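Local coordinates for protein probable chaperone (Pseudomonas aeruginosa, PDB 4JMF) that probably serves as a type III secretion chaperone of the CesT family, pairing with a second copy of itself to hold a partner protein before export, at residues Q11-L14 / T20-D23; G33-H38 / A110-L115; L87-P92 / H102-Q107. All coordinates share one frame; numbering follows the deposited sequence.

Contact 1 of 3, residues Q11-L14 / T20-D23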
ATOM      1  N   GLN B  11       6.830 -11.641 -16.856  1.00 17.35           N
ATOM      2  CA  GLN B  11       5.391 -11.555 -17.127  1.00 20.32           C
ATOM      3  C   GLN B  11       4.970 -10.135 -17.478  1.00 20.28           C
ATOM      4  O   GLN B  11       4.173  -9.934 -18.405  1.00 19.80           O
ATOM      5  CB  GLN B  11       4.585 -12.079 -15.924  1.00 19.68           C
ATOM      6  CG  GLN B  11       4.853 -13.564 -15.640  1.00 22.90           C
ATOM      7  CD  GLN B  11       4.401 -14.462 -16.790  1.00 25.92           C
ATOM      8  OE1 GLN B  11       3.303 -14.290 -17.323  1.00 23.49           O
ATOM      9  NE2 GLN B  11       5.257 -15.413 -17.191  1.00 23.62           N
ATOM     10  N   LEU B  12       5.503  -9.143 -16.754  1.00 16.50           N
ATOM     11  CA  LEU B  12       5.149  -7.756 -17.047  1.00 18.14           C
ATOM     12  C   LEU B  12       5.579  -7.378 -18.450  1.00 18.48           C
ATOM     13  O   LEU B  12       4.855  -6.676 -19.159  1.00 19.16           O
ATOM     14  CB  LEU B  12       5.770  -6.790 -16.035  1.00 18.52           C
ATOM     15  CG  LEU B  12       5.575  -5.289 -16.288  1.00 19.46           C
ATOM     16  CD1 LEU B  12       4.095  -4.869 -16.221  1.00 16.27           C
ATOM     17  CD2 LEU B  12       6.374  -4.489 -15.268  1.00 14.33           C
ATOM     18  N   PHE B  13       6.757  -7.835 -18.859  1.00 16.06           N
ATOM     19  CA  PHE B  13       7.242  -7.469 -20.185  1.00 21.49           C
ATOM     20  C   PHE B  13       6.423  -8.118 -21.309  1.00 21.62           C
ATOM     21  O   PHE B  13       6.253  -7.528 -22.388  1.00 21.36           O
ATOM     22  CB  PHE B  13       8.748  -7.729 -20.296  1.00 25.31           C
ATOM     23  CG  PHE B  13       9.586  -6.599 -19.737  1.00 32.62           C
ATOM     24  CD1 PHE B  13      10.516  -5.939 -20.530  1.00 31.69           C
ATOM     25  CD2 PHE B  13       9.391  -6.157 -18.432  1.00 28.86           C
ATOM     26  CE1 PHE B  13      11.269  -4.891 -20.016  1.00 35.86           C
ATOM     27  CE2 PHE B  13      10.141  -5.102 -17.911  1.00 36.11           C
ATOM     28  CZ  PHE B  13      11.075  -4.471 -18.701  1.00 30.73           C
ATOM     29  N   LEU B  14       5.897  -9.312 -21.045  1.00 17.36           N
ATOM     30  CA  LEU B  14       4.940  -9.939 -21.959  1.00 20.85           C
ATOM     31  C   LEU B  14       3.668  -9.117 -22.026  1.00 20.40           C
ATOM     32  O   LEU B  14       3.132  -8.881 -23.105  1.00 17.88           O
ATOM     33  CB  LEU B  14       4.585 -11.346 -21.494  1.00 20.67           C
ATOM     34  CG  LEU B  14       5.695 -12.377 -21.461  1.00 23.47           C
ATOM     35  CD1 LEU B  14       5.134 -13.747 -21.040  1.00 19.72           C
ATOM     36  CD2 LEU B  14       6.356 -12.455 -22.831  1.00 26.94           C
ATOM     37  N   THR B  20      12.171  -8.899 -23.680  1.00 39.77           N
ATOM     38  CA  THR B  20      12.507  -9.310 -22.315  1.00 46.05           C
ATOM     39  C   THR B  20      13.908  -8.863 -21.909  1.00 50.29           C
ATOM     40  O   THR B  20      14.872  -9.066 -22.652  1.00 52.63           O
ATOM     41  CB  THR B  20      12.351 -10.826 -22.090  1.00 43.05           C
ATOM     42  OG1 THR B  20      12.882 -11.543 -23.210  1.00 51.60           O
ATOM     43  CG2 THR B  20      10.890 -11.179 -21.914  1.00 46.85           C
ATOM     44  N   PRO B  21      14.017  -8.249 -20.718  1.00 52.61           N
ATOM     45  CA  PRO B  21      15.277  -7.653 -20.269  1.00 55.37           C
ATOM     46  C   PRO B  21      16.193  -8.729 -19.718  1.00 57.02           C
ATOM     47  O   PRO B  21      15.731  -9.827 -19.398  1.00 55.42           O
ATOM     48  CB  PRO B  21      14.828  -6.734 -19.131  1.00 55.28           C
ATOM     49  CG  PRO B  21      13.658  -7.484 -18.521  1.00 47.45           C
ATOM     50  CD  PRO B  21      12.966  -8.174 -19.679  1.00 47.10           C
ATOM     51  N   ASN B  22      17.479  -8.424 -19.615  1.00 66.72           N
ATOM     52  CA  ASN B  22      18.410  -9.341 -18.975  1.00 70.76           C
ATOM     53  C   ASN B  22      18.386  -9.083 -17.480  1.00 70.41           C
ATOM     54  O   ASN B  22      17.933  -8.015 -17.040  1.00 69.56           O
ATOM     55  CB  ASN B  22      19.820  -9.150 -19.532  1.00 67.94           C
ATOM     56  CG  ASN B  22      19.857  -9.246 -21.043  1.00 70.54           C
ATOM     57  OD1 ASN B  22      19.335 -10.200 -21.625  1.00 70.98           O
ATOM     58  ND2 ASN B  22      20.449  -8.244 -21.691  1.00 65.87           N
ATOM     59  N   ASP B  23      18.843 -10.064 -16.705  1.00 69.65           N
ATOM     60  CA  ASP B  23      18.924  -9.903 -15.263  1.00 68.27           C
ATOM     61  C   ASP B  23      19.700  -8.636 -14.958  1.00 66.95           C
ATOM     62  O   ASP B  23      20.926  -8.616 -15.034  1.00 70.49           O
ATOM     63  CB  ASP B  23      19.600 -11.111 -14.603  1.00 66.61           C
ATOM     64  CG  ASP B  23      18.738 -12.361 -14.649  1.00 69.65           C
ATOM     65  OD1 ASP B  23      18.046 -12.563 -15.674  1.00 70.42           O
ATOM     66  OD2 ASP B  23      18.752 -13.136 -13.663  1.00 64.37           O
TER

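Contact 2 of 3, residues G33-H38 / A110-L115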
ATOM      1  N   GLY B  33       4.363   6.781 -21.559  1.00 26.04           N
ATOM      2  CA  GLY B  33       3.984   8.130 -21.940  1.00 24.04           C
ATOM      3  C   GLY B  33       4.946   9.088 -21.267  1.00 23.15           C
ATOM      4  O   GLY B  33       6.157   8.867 -21.265  1.00 25.58           O
ATOM      5  N   PRO B  34       4.410  10.137 -20.643  1.00 25.45           N
ATOM      6  CA  PRO B  34       5.296  11.116 -20.001  1.00 28.00           C
ATOM      7  C   PRO B  34       5.829  10.666 -18.632  1.00 25.92           C
ATOM      8  O   PRO B  34       6.639  11.371 -18.011  1.00 27.83           O
ATOM      9  CB  PRO B  34       4.405  12.349 -19.866  1.00 23.50           C
ATOM     10  CG  PRO B  34       3.003  11.811 -19.821  1.00 23.45           C
ATOM     11  CD  PRO B  34       2.986  10.511 -20.568  1.00 23.75           C
ATOM     12  N   HIS B  35       5.412   9.487 -18.184  1.00 25.10           N
ATOM     13  CA  HIS B  35       5.797   9.006 -16.856  1.00 25.25           C
ATOM     14  C   HIS B  35       6.978   8.030 -16.837  1.00 25.20           C
ATOM     15  O   HIS B  35       6.908   6.930 -17.404  1.00 23.35           O
ATOM     16  CB  HIS B  35       4.581   8.367 -16.198  1.00 24.83           C
ATOM     17  CG  HIS B  35       3.362   9.232 -16.251  1.00 27.92           C
ATOM     18  ND1 HIS B  35       3.254  10.409 -15.537  1.00 23.66           N
ATOM     19  CD2 HIS B  35       2.206   9.103 -16.947  1.00 24.81           C
ATOM     20  CE1 HIS B  35       2.080  10.963 -15.788  1.00 26.31           C
ATOM     21  NE2 HIS B  35       1.427  10.190 -16.640  1.00 28.84           N
ATOM     22  N   LEU B  36       8.060   8.429 -16.173  1.00 22.69           N
ATOM     23  CA  LEU B  36       9.181   7.523 -15.940  1.00 21.13           C
ATOM     24  C   LEU B  36       8.885   6.735 -14.658  1.00 23.62           C
ATOM     25  O   LEU B  36       8.746   7.331 -13.580  1.00 22.69           O
ATOM     26  CB  LEU B  36      10.490   8.306 -15.811  1.00 17.06           C
ATOM     27  CG  LEU B  36      11.783   7.525 -15.547  1.00 23.03           C
ATOM     28  CD1 LEU B  36      12.143   6.628 -16.731  1.00 21.05           C
ATOM     29  CD2 LEU B  36      12.928   8.454 -15.228  1.00 19.11           C
ATOM     30  N   CYS B  37       8.761   5.408 -14.789  1.00 19.45           N
ATOM     31  CA  CYS B  37       8.424   4.529 -13.677  1.00 20.10           C
ATOM     32  C   CYS B  37       9.557   3.553 -13.382  1.00 21.58           C
ATOM     33  O   CYS B  37      10.233   3.082 -14.300  1.00 24.95           O
ATOM     34  CB  CYS B  37       7.159   3.738 -14.006  1.00 18.67           C
ATOM     35  SG  CYS B  37       5.756   4.752 -14.491  1.00 23.52           S
ATOM     36  N   HIS B  38       9.751   3.245 -12.103  1.00 17.87           N
ATOM     37  CA  HIS B  38      10.819   2.345 -11.668  1.00 21.31           C
ATOM     38  C   HIS B  38      10.231   1.129 -10.943  1.00 20.91           C
ATOM     39  O   HIS B  38       9.188   1.245 -10.295  1.00 18.58           O
ATOM     40  CB  HIS B  38      11.783   3.076 -10.722  1.00 17.33           C
ATOM     41  CG  HIS B  38      12.134   4.458 -11.173  1.00 21.34           C
ATOM     42  ND1 HIS B  38      13.148   4.713 -12.073  1.00 19.93           N
ATOM     43  CD2 HIS B  38      11.600   5.662 -10.856  1.00 20.15           C
ATOM     44  CE1 HIS B  38      13.223   6.016 -12.289  1.00 22.41           C
ATOM     45  NE2 HIS B  38      12.296   6.615 -11.563  1.00 24.23           N
ATOM     46  N   ALA B 110      -2.226   5.547 -13.782  1.00 20.34           N
ATOM     47  CA  ALA B 110      -3.511   6.233 -13.743  1.00 22.98           C
ATOM     48  C   ALA B 110      -3.501   7.393 -12.754  1.00 24.98           C
ATOM     49  O   ALA B 110      -4.055   8.456 -13.027  1.00 25.29           O
ATOM     50  CB  ALA B 110      -4.650   5.255 -13.431  1.00 25.64           C
ATOM     51  N   ALA B 111      -2.853   7.213 -11.609  1.00 24.12           N
ATOM     52  CA  ALA B 111      -2.839   8.297 -10.628  1.00 23.10           C
ATOM     53  C   ALA B 111      -1.871   9.380 -11.061  1.00 26.24           C
ATOM     54  O   ALA B 111      -2.106  10.563 -10.831  1.00 26.43           O
ATOM     55  CB  ALA B 111      -2.482   7.787  -9.267  1.00 20.21           C
ATOM     56  N   ALA B 112      -0.774   8.974 -11.686  1.00 22.24           N
ATOM     57  CA  ALA B 112       0.210   9.944 -12.161  1.00 28.72           C
ATOM     58  C   ALA B 112      -0.411  10.848 -13.226  1.00 29.49           C
ATOM     59  O   ALA B 112      -0.088  12.037 -13.298  1.00 27.62           O
ATOM     60  CB  ALA B 112       1.445   9.241 -12.705  1.00 22.23           C
ATOM     61  N   GLU B 113      -1.294  10.273 -14.047  1.00 29.25           N
ATOM     62  CA  GLU B 113      -1.975  11.005 -15.120  1.00 31.52           C
ATOM     63  C   GLU B 113      -2.905  12.064 -14.538  1.00 37.46           C
ATOM     64  O   GLU B 113      -2.947  13.208 -14.998  1.00 38.33           O
ATOM     65  CB  GLU B 113      -2.808  10.038 -15.973  1.00 28.62           C
ATOM     66  CG  GLU B 113      -2.069   9.437 -17.146  1.00 28.60           C
ATOM     67  CD  GLU B 113      -1.751  10.464 -18.213  1.00 34.12           C
ATOM     68  OE1 GLU B 113      -2.681  10.834 -18.959  1.00 34.72           O
ATOM     69  OE2 GLU B 113      -0.578  10.904 -18.308  1.00 35.74           O
ATOM     70  N   GLU B 114      -3.658  11.661 -13.523  1.00 30.54           N
ATOM     71  CA  GLU B 114      -4.634  12.523 -12.884  1.00 37.79           C
ATOM     72  C   GLU B 114      -4.003  13.730 -12.187  1.00 42.49           C
ATOM     73  O   GLU B 114      -4.549  14.832 -12.234  1.00 46.07           O
ATOM     74  CB  GLU B 114      -5.392  11.702 -11.849  1.00 37.29           C
ATOM     75  CG  GLU B 114      -6.837  12.103 -11.622  1.00 45.56           C
ATOM     76  CD  GLU B 114      -7.615  11.005 -10.905  1.00 54.84           C
ATOM     77  OE1 GLU B 114      -8.421  10.317 -11.570  1.00 64.06           O
ATOM     78  OE2 GLU B 114      -7.410  10.815  -9.683  1.00 51.36           O
ATOM     79  N   LEU B 115      -2.856  13.517 -11.546  1.00 44.68           N
ATOM     80  CA  LEU B 115      -2.320  14.479 -10.572  1.00 47.54           C
ATOM     81  C   LEU B 115      -1.788  15.794 -11.136  1.00 52.90           C
ATOM     82  O   LEU B 115      -0.816  15.802 -11.896  1.00 51.90           O
ATOM     83  CB  LEU B 115      -1.237  13.828  -9.711  1.00 41.77           C
ATOM     84  CG  LEU B 115      -1.756  12.849  -8.659  1.00 39.88           C
ATOM     85  CD1 LEU B 115      -0.604  12.316  -7.822  1.00 38.90           C
ATOM     86  CD2 LEU B 115      -2.812  13.499  -7.775  1.00 43.92           C
TER

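Contact 3 of 3, residues L87-P92 / H102-Q107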
ATOM      1  N   LEU B  87       5.363   8.750  -5.967  1.00 18.72           N
ATOM      2  CA  LEU B  87       4.067   8.069  -6.020  1.00 19.71           C
ATOM      3  C   LEU B  87       4.389   6.580  -6.205  1.00 16.95           C
ATOM      4  O   LEU B  87       5.139   6.229  -7.105  1.00 15.25           O
ATOM      5  CB  LEU B  87       3.273   8.591  -7.219  1.00 16.77           C
ATOM      6  CG  LEU B  87       1.858   8.093  -7.456  1.00 18.94           C
ATOM      7  CD1 LEU B  87       0.965   8.661  -6.384  1.00 15.77           C
ATOM      8  CD2 LEU B  87       1.367   8.518  -8.839  1.00 21.16           C
ATOM      9  N   TRP B  88       3.852   5.708  -5.352  1.00 15.58           N
ATOM     10  CA  TRP B  88       4.308   4.319  -5.341  1.00 15.23           C
ATOM     11  C   TRP B  88       3.218   3.346  -4.976  1.00 19.41           C
ATOM     12  O   TRP B  88       2.249   3.693  -4.284  1.00 16.63           O
ATOM     13  CB  TRP B  88       5.461   4.136  -4.347  1.00 14.61           C
ATOM     14  CG  TRP B  88       5.077   4.436  -2.920  1.00 16.60           C
ATOM     15  CD1 TRP B  88       5.050   5.668  -2.320  1.00 18.85           C
ATOM     16  CD2 TRP B  88       4.664   3.495  -1.916  1.00 19.14           C
ATOM     17  NE1 TRP B  88       4.659   5.550  -1.004  1.00 19.26           N
ATOM     18  CE2 TRP B  88       4.409   4.227  -0.733  1.00 18.89           C
ATOM     19  CE3 TRP B  88       4.485   2.103  -1.900  1.00 16.52           C
ATOM     20  CZ2 TRP B  88       3.987   3.616   0.454  1.00 16.51           C
ATOM     21  CZ3 TRP B  88       4.067   1.493  -0.715  1.00 21.72           C
ATOM     22  CH2 TRP B  88       3.825   2.253   0.447  1.00 21.75           C
ATOM     23  N   ASN B  89       3.382   2.107  -5.432  1.00 15.53           N
ATOM     24  CA  ASN B  89       2.559   1.026  -4.899  1.00 14.86           C
ATOM     25  C   ASN B  89       3.395  -0.237  -4.757  1.00 15.35           C
ATOM     26  O   ASN B  89       4.564  -0.253  -5.153  1.00 15.68           O
ATOM     27  CB  ASN B  89       1.267   0.829  -5.702  1.00 14.36           C
ATOM     28  CG  ASN B  89       1.517   0.475  -7.158  1.00 16.21           C
ATOM     29  OD1 ASN B  89       2.621   0.060  -7.543  1.00 15.94           O
ATOM     30  ND2 ASN B  89       0.478   0.622  -7.978  1.00 16.64           N
ATOM     31  N   ARG B  90       2.835  -1.277  -4.148  1.00 16.05           N
ATOM     32  CA  ARG B  90       3.618  -2.485  -3.891  1.00 16.03           C
ATOM     33  C   ARG B  90       2.728  -3.714  -3.837  1.00 19.26           C
ATOM     34  O   ARG B  90       1.609  -3.654  -3.316  1.00 17.20           O
ATOM     35  CB  ARG B  90       4.391  -2.361  -2.577  1.00 19.35           C
ATOM     36  CG  ARG B  90       5.148  -3.634  -2.208  1.00 20.66           C
ATOM     37  CD  ARG B  90       6.339  -3.324  -1.335  1.00 22.73           C
ATOM     38  NE  ARG B  90       5.905  -2.628  -0.164  1.00 26.59           N
ATOM     39  CZ  ARG B  90       6.638  -1.787   0.555  1.00 27.09           C
ATOM     40  NH1 ARG B  90       7.915  -1.506   0.260  1.00 20.16           N
ATOM     41  NH2 ARG B  90       6.051  -1.233   1.591  1.00 18.23           N
ATOM     42  N   GLN B  91       3.220  -4.822  -4.390  1.00 16.05           N
ATOM     43  CA  GLN B  91       2.476  -6.069  -4.355  1.00 17.75           C
ATOM     44  C   GLN B  91       3.414  -7.201  -4.011  1.00 15.82           C
ATOM     45  O   GLN B  91       4.589  -7.156  -4.358  1.00 18.33           O
ATOM     46  CB  GLN B  91       1.796  -6.334  -5.702  1.00 21.07           C
ATOM     47  CG  GLN B  91       0.627  -5.395  -6.009  1.00 22.36           C
ATOM     48  CD  GLN B  91      -0.662  -5.797  -5.291  1.00 25.58           C
ATOM     49  OE1 GLN B  91      -1.474  -6.568  -5.822  1.00 26.72           O
ATOM     50  NE2 GLN B  91      -0.854  -5.273  -4.083  1.00 19.94           N
ATOM     51  N   PRO B  92       2.899  -8.218  -3.306  1.00 16.40           N
ATOM     52  CA  PRO B  92       3.733  -9.385  -3.004  1.00 19.52           C
ATOM     53  C   PRO B  92       3.867 -10.214  -4.267  1.00 18.17           C
ATOM     54  O   PRO B  92       2.880 -10.343  -5.000  1.00 21.54           O
ATOM     55  CB  PRO B  92       2.901 -10.155  -1.968  1.00 22.45           C
ATOM     56  CG  PRO B  92       1.748  -9.249  -1.595  1.00 26.57           C
ATOM     57  CD  PRO B  92       1.531  -8.369  -2.784  1.00 19.97           C
ATOM     58  N   HIS B 102       0.415  -6.247 -14.545  1.00 19.23           N
ATOM     59  CA  HIS B 102      -0.040  -5.237 -15.494  1.00 18.88           C
ATOM     60  C   HIS B 102      -0.942  -4.240 -14.764  1.00 20.20           C
ATOM     61  O   HIS B 102      -0.776  -3.027 -14.886  1.00 19.02           O
ATOM     62  CB  HIS B 102      -0.781  -5.919 -16.652  1.00 20.58           C
ATOM     63  CG  HIS B 102      -1.251  -4.979 -17.723  1.00 23.66           C
ATOM     64  ND1 HIS B 102      -2.515  -4.425 -17.725  1.00 21.24           N
ATOM     65  CD2 HIS B 102      -0.640  -4.525 -18.844  1.00 23.46           C
ATOM     66  CE1 HIS B 102      -2.654  -3.657 -18.791  1.00 24.36           C
ATOM     67  NE2 HIS B 102      -1.530  -3.699 -19.486  1.00 23.61           N
ATOM     68  N   HIS B 103      -1.887  -4.758 -13.988  1.00 20.43           N
ATOM     69  CA  HIS B 103      -2.805  -3.906 -13.228  1.00 19.89           C
ATOM     70  C   HIS B 103      -2.073  -2.982 -12.250  1.00 20.64           C
ATOM     71  O   HIS B 103      -2.438  -1.806 -12.106  1.00 19.75           O
ATOM     72  CB  HIS B 103      -3.835  -4.762 -12.490  1.00 18.46           C
ATOM     73  CG  HIS B 103      -4.892  -3.969 -11.790  1.00 21.95           C
ATOM     74  ND1 HIS B 103      -5.970  -3.418 -12.447  1.00 22.28           N
ATOM     75  CD2 HIS B 103      -5.034  -3.628 -10.484  1.00 24.02           C
ATOM     76  CE1 HIS B 103      -6.737  -2.780 -11.579  1.00 23.49           C
ATOM     77  NE2 HIS B 103      -6.191  -2.888 -10.382  1.00 21.59           N
ATOM     78  N   GLN B 104      -1.047  -3.501 -11.577  1.00 19.88           N
ATOM     79  CA  GLN B 104      -0.284  -2.682 -10.627  1.00 17.25           C
ATOM     80  C   GLN B 104       0.319  -1.464 -11.301  1.00 18.48           C
ATOM     81  O   GLN B 104       0.232  -0.345 -10.784  1.00 14.81           O
ATOM     82  CB  GLN B 104       0.830  -3.483  -9.951  1.00 16.56           C
ATOM     83  CG  GLN B 104       1.530  -2.700  -8.832  1.00 15.02           C
ATOM     84  CD  GLN B 104       2.680  -3.462  -8.195  1.00 19.02           C
ATOM     85  OE1 GLN B 104       2.864  -4.660  -8.444  1.00 15.94           O
ATOM     86  NE2 GLN B 104       3.465  -2.769  -7.353  1.00 16.64           N
ATOM     87  N   LEU B 105       0.949  -1.671 -12.451  1.00 16.92           N
ATOM     88  CA  LEU B 105       1.569  -0.556 -13.154  1.00 16.17           C
ATOM     89  C   LEU B 105       0.499   0.418 -13.648  1.00 21.55           C
ATOM     90  O   LEU B 105       0.677   1.640 -13.579  1.00 19.22           O
ATOM     91  CB  LEU B 105       2.434  -1.057 -14.319  1.00 18.17           C
ATOM     92  CG  LEU B 105       3.132   0.008 -15.174  1.00 21.14           C
ATOM     93  CD1 LEU B 105       4.112   0.846 -14.329  1.00 16.00           C
ATOM     94  CD2 LEU B 105       3.870  -0.645 -16.353  1.00 18.13           C
ATOM     95  N   GLU B 106      -0.616  -0.124 -14.127  1.00 19.44           N
ATOM     96  CA  GLU B 106      -1.666   0.708 -14.694  1.00 22.75           C
ATOM     97  C   GLU B 106      -2.258   1.636 -13.650  1.00 21.38           C
ATOM     98  O   GLU B 106      -2.505   2.811 -13.938  1.00 20.56           O
ATOM     99  CB  GLU B 106      -2.770  -0.161 -15.297  1.00 23.99           C
ATOM    100  CG  GLU B 106      -3.772   0.619 -16.149  1.00 21.75           C
ATOM    101  CD  GLU B 106      -4.359  -0.246 -17.249  1.00 25.20           C
ATOM    102  OE1 GLU B 106      -5.203  -1.126 -16.942  1.00 24.61           O
ATOM    103  OE2 GLU B 106      -3.966  -0.049 -18.424  1.00 27.36           O
ATOM    104  N   GLN B 107      -2.473   1.121 -12.442  1.00 19.79           N
ATOM    105  CA  GLN B 107      -3.017   1.956 -11.369  1.00 21.71           C
ATOM    106  C   GLN B 107      -2.018   3.035 -10.949  1.00 20.91           C
ATOM    107  O   GLN B 107      -2.412   4.158 -10.618  1.00 21.26           O
ATOM    108  CB  GLN B 107      -3.447   1.102 -10.174  1.00 19.70           C
ATOM    109  CG  GLN B 107      -4.595   0.152 -10.484  1.00 21.96           C
ATOM    110  CD  GLN B 107      -5.811   0.890 -11.010  1.00 27.37           C
ATOM    111  OE1 GLN B 107      -6.366   1.761 -10.331  1.00 28.38           O
ATOM    112  NE2 GLN B 107      -6.226   0.555 -12.232  1.00 23.73           N
TER

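Contact 1 of 3, residues Q11-L14 / T20-D23
Phe13, on helix 3-15, meets Pro21, in the loop that leads from this helix to strand 28-32, in a compact example of how a proline can be seated on an aromatic ring. The principal interaction is CH-pi. Pro21 CD stands over one face of the Phe13 ring, 3.8 Å from the ring centroid and 25° off the ring normal, displaced toward the rim. The closest approach, Phe13 CD1 to Pro21 CD at 3.4 Å, lies on that displaced side, while Pro21 CG reaches farther along the ring to Phe13 CE1 at 3.8 Å. With chi1 at -83° the Phe13 ring swings out from the helix to meet the proline, which arrives from the opposite direction.

The remaining packing is looser and apolar. Thr20 CG2 comes to 4.4 Å from Phe13 CB, and Thr20 CA approaches the ring obliquely. Leu18 also packs on Phe13, as does an apolar side chain of the bound chain of another protein, while Pro21 additionally touches Ile9 one turn back. This is local helix-loop packing, in which the chain leaving the first helix of a CesT-type chaperone fold turns back against that same helix.

Contact 2 of 3, residues G33-H38 / A110-L115
A chi1 of -50° sets His35 CG beside its backbone N and anti to the carbonyl carbon, carrying the imidazole from the start of strand 35-41 toward the end of helix 98-114. From the helix, Glu113 answers with a chain bent at chi2, which brings its carboxylate round to the ring although its CB does not aim at the strand. The two side chains cross at about a right angle, and the ring and carboxylate planes are 78° apart.

The link itself is a His-carboxylate hydrogen bond: His35 NE2 donates to Glu113 OE2 over 2.7 Å, with an angle of 151° at the hydrogen. The acceptor uses its anti lone pair, the one turned away from the other carboxylate oxygen, and sits slightly out of the ring plane.

Apolar packing accompanies this bond. Ala112 CB lies over one face of the His35 ring, 3.8 Å from its centroid, in a CH-pi contact; on the opposite face Pro34 CG stands 3.9 Å above the plane, near the rim. Pro34 CG is also 4.0 Å from Glu113 OE2. Ala112 touches the ring a second time through its backbone, with Ala112 O 3.5 Å from His35 CE1. Val109, a turn earlier on the helix, packs on His35 as well.

With NE2 donating, a carboxylate this near would probably stabilise a positive charge on the imidazole and raise its affinity for a second proton. The bond and the two flanking carbons together limit rotation of the ring, tying the strand to the helix by a polar link beside an apolar seat.

Contact 3 of 3, residues L87-P92 / H102-Q107
Asn89 and Gln104 join strand and helix through two hydrogen bonds, showing how one buried asparagine can hold both the side chain and the main chain of a helix residue. In the first, Gln104 NE2 donates to Asn89 OD1 over 3.0 Å, with 158° at the hydrogen. The acceptor lies almost in the Gln104 amide plane, and the donor stands well above the carbonyl plane of Asn89, so the N-H does not lie on a lone pair of Asn89 OD1; the two amide planes are well turned from each other. In the second, Asn89 ND2 reaches the helix backbone at Gln104 O, 3.0 Å away and close to straight.

The glutamine gets there as an extended arm: its CG is anti to the backbone N (chi1 -173°), and the chain stays extended beyond CG, across to the strand. Gln104 NE2 finishes 3.5 Å from Arg90 CA. Gln104 OE1 lies 3.4 Å from both CB and CG of Gln91, whose chain slides past in the opposite direction; this buried oxygen has no hydrogen-bonding partner in the model.

A second shell fixes these groups. Asn89 ND2 also donates to Cys72 O, and Gln104 NE2 to Leu47 O, so each amide nitrogen has two acceptors. Gln91 is bent at chi2 and held by its own bond, Gln91 NE2 to Arg90 O at 3.0 Å, while its OE1 accepts from Gln100.

Helix 102-107 runs nearly antiparallel to strand 87-92, at 164° with the axes 8.9 Å apart. On the strand's other face, Trp88 and Arg90 meet the second subunit; strands 46-53 and 75-78 flank it within the sheet.

Overall arrangement
Contacts 2 and 3 share helix 98-114 and one antiparallel sheet: contact 3 joins the middle of the helix to strand 85-92, contact 2 its last turn to strand 35-41. Their centres are about 12 Å apart, and Leu87 CD2 bridges them, 3.6 Å from Ala112 N. Contact 1 lies farther out, about 16 Å from contact 3 and about 20 Å from contact 2 between centres. It still meets contact 3, where Leu12 CD1 lies 4.2 Å from Leu105 CD2. The bound chain of another protein comes within reach of all three; contact 3 also faces the second subunit, and its Arg90 side chain lies about 5 Å from a bound glycerol, probably from the crystallisation liquor.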